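Local structure of exoribonuclease II, mitochondrial (Candida glabrata, 6F3H) at residues A[398-403]-A[523-528]. The protein degrades RNA in mitochondria as a 3' to 5' exoribonuclease of the RNB family, working as the nuclease component of the mtEXO degradosome. The protein carries 1 engineered substitution. Numbering follows the deposited sequence.
Sequences FCIDSE and PKVTYD. With MG (magnesium ion), chain E; nucleotides of chain C.
Tyr527 lies across Ile400 and reaches the RNA held beside Asp401. From CB, its CG stands anti to the carbonyl carbon (chi1 -71°), which carries the ring across the loop 398-403, with OH pointing to the RNA and magnesium. The beta-branch of Ile400 holds methyl CG2 close to the backbone, over one ring face near CG and CD1, a CH-pi contact 3.9 Å from the Tyr527 ring centroid. Over the same face, Ile400 O lies 3.2 Å from Tyr527 CZ. CD2 nears the carbonyl carbon of Asp401. At the tip, Tyr527 OH donates to O2' of nucleotide A5 (chain C) at 2.9 Å, O2' lying at the ring edge, in its plane; a phenol pairs a flat apolar body with a polar end. Asp401 offers magnesium two anionic oxygens; Asp410 and two waters also bind the metal. A weak hydrogen bond joins Tyr527 N to Asp401 O (3.4 Å), and Val525 CG2 packs 3.3 Å from Cys399 O. Pro523 meets the Phe398 ring. Tyr527 opens helix 527-534, whose N-cap Thr526 bonds Lys529 N through OG1; with Ile400 it rests on helix 603-625, while Phe398 leans on helix 543-567 and is backbone hydrogen-bonded to Ile412 of strand 410-416.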
loop_
_atom_site.group_PDB
_atom_site.type_symbol
_atom_site.label_atom_id
_atom_site.label_comp_id
_atom_site.label_asym_id
_atom_site.label_seq_id
_atom_site.Cartn_x
_atom_site.Cartn_y
_atom_site.Cartn_z
ATOM N N PHE A 398 1.583 29.783 -2.620
ATOM C CA PHE A 398 2.783 29.040 -2.960
ATOM C C PHE A 398 2.501 27.542 -3.108
ATOM O O PHE A 398 2.172 26.865 -2.128
ATOM C CB PHE A 398 3.839 29.269 -1.887
ATOM C CG PHE A 398 4.181 30.717 -1.645
ATOM C CD1 PHE A 398 4.952 31.424 -2.559
ATOM C CD2 PHE A 398 3.793 31.351 -0.470
ATOM C CE1 PHE A 398 5.301 32.746 -2.314
ATOM C CE2 PHE A 398 4.139 32.672 -0.217
ATOM C CZ PHE A 398 4.892 33.368 -1.136
ATOM N N CYS A 399 2.690 27.015 -4.323
ATOM C CA CYS A 399 2.549 25.590 -4.638
ATOM C C CYS A 399 3.933 25.003 -4.877
ATOM O O CYS A 399 4.453 25.024 -5.996
ATOM C CB CYS A 399 1.653 25.395 -5.851
ATOM S SG CYS A 399 -0.039 25.971 -5.590
ATOM N N ILE A 400 4.516 24.466 -3.810
ATOM C CA ILE A 400 5.901 23.998 -3.818
ATOM C C ILE A 400 5.879 22.520 -4.176
ATOM O O ILE A 400 5.708 21.662 -3.309
ATOM C CB ILE A 400 6.569 24.235 -2.480
ATOM C CG1 ILE A 400 6.232 25.637 -2.020
ATOM C CG2 ILE A 400 8.058 24.001 -2.603
ATOM C CD1 ILE A 400 6.891 25.988 -0.770
ATOM N N ASP A 401 6.062 22.217 -5.459
ATOM C CA ASP A 401 6.081 20.854 -5.956
ATOM C C ASP A 401 7.386 20.710 -6.757
ATOM O O ASP A 401 8.164 21.656 -6.871
ATOM C CB ASP A 401 4.781 20.579 -6.730
ATOM C CG ASP A 401 3.658 20.095 -5.869
ATOM O OD1 ASP A 401 3.941 19.506 -4.778
ATOM O OD2 ASP A 401 2.461 20.284 -6.251
ATOM N N SER A 402 7.648 19.499 -7.240
ATOM C CA SER A 402 8.772 19.262 -8.136
ATOM C C SER A 402 8.452 19.697 -9.561
ATOM O O SER A 402 7.305 19.978 -9.923
ATOM C CB SER A 402 9.161 17.782 -8.160
ATOM O OG SER A 402 9.855 17.373 -6.998
ATOM N N GLU A 403 9.504 19.772 -10.370
ATOM C CA GLU A 403 9.332 20.044 -11.789
ATOM C C GLU A 403 8.507 18.949 -12.448
ATOM O O GLU A 403 7.672 19.225 -13.317
ATOM C CB GLU A 403 10.698 20.177 -12.471
ATOM C CG GLU A 403 10.765 21.107 -13.699
ATOM C CD GLU A 403 11.893 20.720 -14.670
ATOM O OE1 GLU A 403 11.615 20.044 -15.689
ATOM O OE2 GLU A 403 13.061 21.084 -14.408
ATOM N N PRO A 523 2.594 32.256 -7.396
ATOM C CA PRO A 523 4.032 32.332 -7.700
ATOM C C PRO A 523 4.639 30.992 -8.154
ATOM O O PRO A 523 4.347 29.925 -7.594
ATOM C CB PRO A 523 4.631 32.805 -6.373
ATOM C CG PRO A 523 3.539 33.598 -5.758
ATOM C CD PRO A 523 2.276 32.878 -6.098
ATOM N N LYS A 524 5.489 31.054 -9.193
ATOM C CA LYS A 524 6.140 29.868 -9.752
ATOM C C LYS A 524 7.279 29.396 -8.856
ATOM O O LYS A 524 8.294 30.088 -8.724
ATOM C CB LYS A 524 6.673 30.161 -11.151
ATOM N N VAL A 525 7.150 28.183 -8.310
ATOM C CA VAL A 525 8.041 27.728 -7.249
ATOM C C VAL A 525 8.224 26.225 -7.331
ATOM O O VAL A 525 7.313 25.477 -7.694
ATOM C CB VAL A 525 7.524 28.110 -5.845
ATOM C CG1 VAL A 525 7.889 29.518 -5.546
ATOM C CG2 VAL A 525 6.013 27.913 -5.757
ATOM N N THR A 526 9.410 25.797 -6.936
ATOM C CA THR A 526 9.784 24.408 -6.824
ATOM C C THR A 526 10.519 24.266 -5.505
ATOM O O THR A 526 11.004 25.250 -4.948
ATOM C CB THR A 526 10.684 23.993 -7.980
ATOM O OG1 THR A 526 11.873 24.790 -7.939
ATOM C CG2 THR A 526 9.987 24.226 -9.289
ATOM N N TYR A 527 10.598 23.040 -4.996
ATOM C CA TYR A 527 11.354 22.846 -3.771
ATOM C C TYR A 527 12.769 23.360 -3.935
ATOM O O TYR A 527 13.343 23.899 -2.988
ATOM C CB TYR A 527 11.379 21.381 -3.379
ATOM C CG TYR A 527 10.070 20.793 -2.870
ATOM C CD1 TYR A 527 9.674 20.946 -1.543
ATOM C CD2 TYR A 527 9.283 19.996 -3.697
ATOM C CE1 TYR A 527 8.496 20.377 -1.078
ATOM C CE2 TYR A 527 8.118 19.417 -3.241
ATOM C CZ TYR A 527 7.723 19.610 -1.937
ATOM O OH TYR A 527 6.551 19.029 -1.508
ATOM N N ASP A 528 13.333 23.222 -5.138
ATOM C CA ASP A 528 14.686 23.706 -5.400
ATOM C C ASP A 528 14.737 25.223 -5.437
ATOM O O ASP A 528 15.570 25.831 -4.759
ATOM C CB ASP A 528 15.201 23.155 -6.727
ATOM C CG ASP A 528 15.538 21.675 -6.666
ATOM O OD1 ASP A 528 15.785 21.142 -5.560
ATOM O OD2 ASP A 528 15.563 21.050 -7.745
HETATM MG MG MG E . 2.522 20.321 -4.055
ATOM P P A C 5 1.118 15.571 1.702
ATOM O OP1 A C 5 -0.097 16.415 1.722
ATOM O OP2 A C 5 0.970 14.088 1.764
ATOM O "O5'" A C 5 1.881 15.907 0.359
ATOM C "C5'" A C 5 2.237 17.246 0.085
ATOM C "C4'" A C 5 3.268 17.352 -1.001
ATOM O "O4'" A C 5 4.500 16.720 -0.580
ATOM C "C3'" A C 5 2.935 16.675 -2.318
ATOM O "O3'" A C 5 2.106 17.473 -3.132
ATOM C "C2'" A C 5 4.309 16.455 -2.916
ATOM O "O2'" A C 5 4.821 17.672 -3.437
ATOM C "C1'" A C 5 5.105 16.081 -1.672
ATOM N N9 A C 5 4.997 14.650 -1.438
ATOM C C8 A C 5 4.114 13.956 -0.649
ATOM N N7 A C 5 4.264 12.657 -0.706
ATOM C C5 A C 5 5.302 12.522 -1.610
ATOM C C6 A C 5 5.960 11.399 -2.108
ATOM N N6 A C 5 5.644 10.147 -1.753
ATOM N N1 A C 5 6.960 11.630 -2.996
ATOM C C2 A C 5 7.269 12.891 -3.346
ATOM N N3 A C 5 6.728 14.039 -2.944
ATOM C C4 A C 5 5.751 13.748 -2.075
ATOM P P C C 6 0.823 16.840 -3.818
ATOM O OP1 C C 6 0.131 17.920 -4.535
ATOM O OP2 C C 6 0.118 15.998 -2.838
ATOM O "O5'" C C 6 1.443 15.961 -4.969
ATOM C "C5'" C C 6 2.368 16.548 -5.871
ATOM C "C4'" C C 6 3.058 15.514 -6.731
ATOM O "O4'" C C 6 3.997 14.723 -5.953
ATOM C "C3'" C C 6 2.186 14.462 -7.376
ATOM O "O3'" C C 6 1.442 14.938 -8.476
ATOM C "C2'" C C 6 3.220 13.442 -7.774
ATOM O "O2'" C C 6 3.976 13.974 -8.838
ATOM C "C1'" C C 6 4.121 13.450 -6.541
ATOM N N1 C C 6 3.747 12.383 -5.571
ATOM C C2 C C 6 4.273 11.085 -5.781
ATOM O O2 C C 6 5.038 10.882 -6.724
ATOM N N3 C C 6 3.990 10.035 -4.984
ATOM C C4 C C 6 3.176 10.240 -3.974
ATOM N N4 C C 6 2.930 9.176 -3.202
ATOM C C5 C C 6 2.614 11.537 -3.718
ATOM C C6 C C 6 2.905 12.566 -4.525
HETATM O O HOH W 1 4.188 26.921 -8.755
HETATM O O HOH W 2 2.999 21.010 -2.278
HETATM O O HOH W 3 1.033 21.622 -4.078
#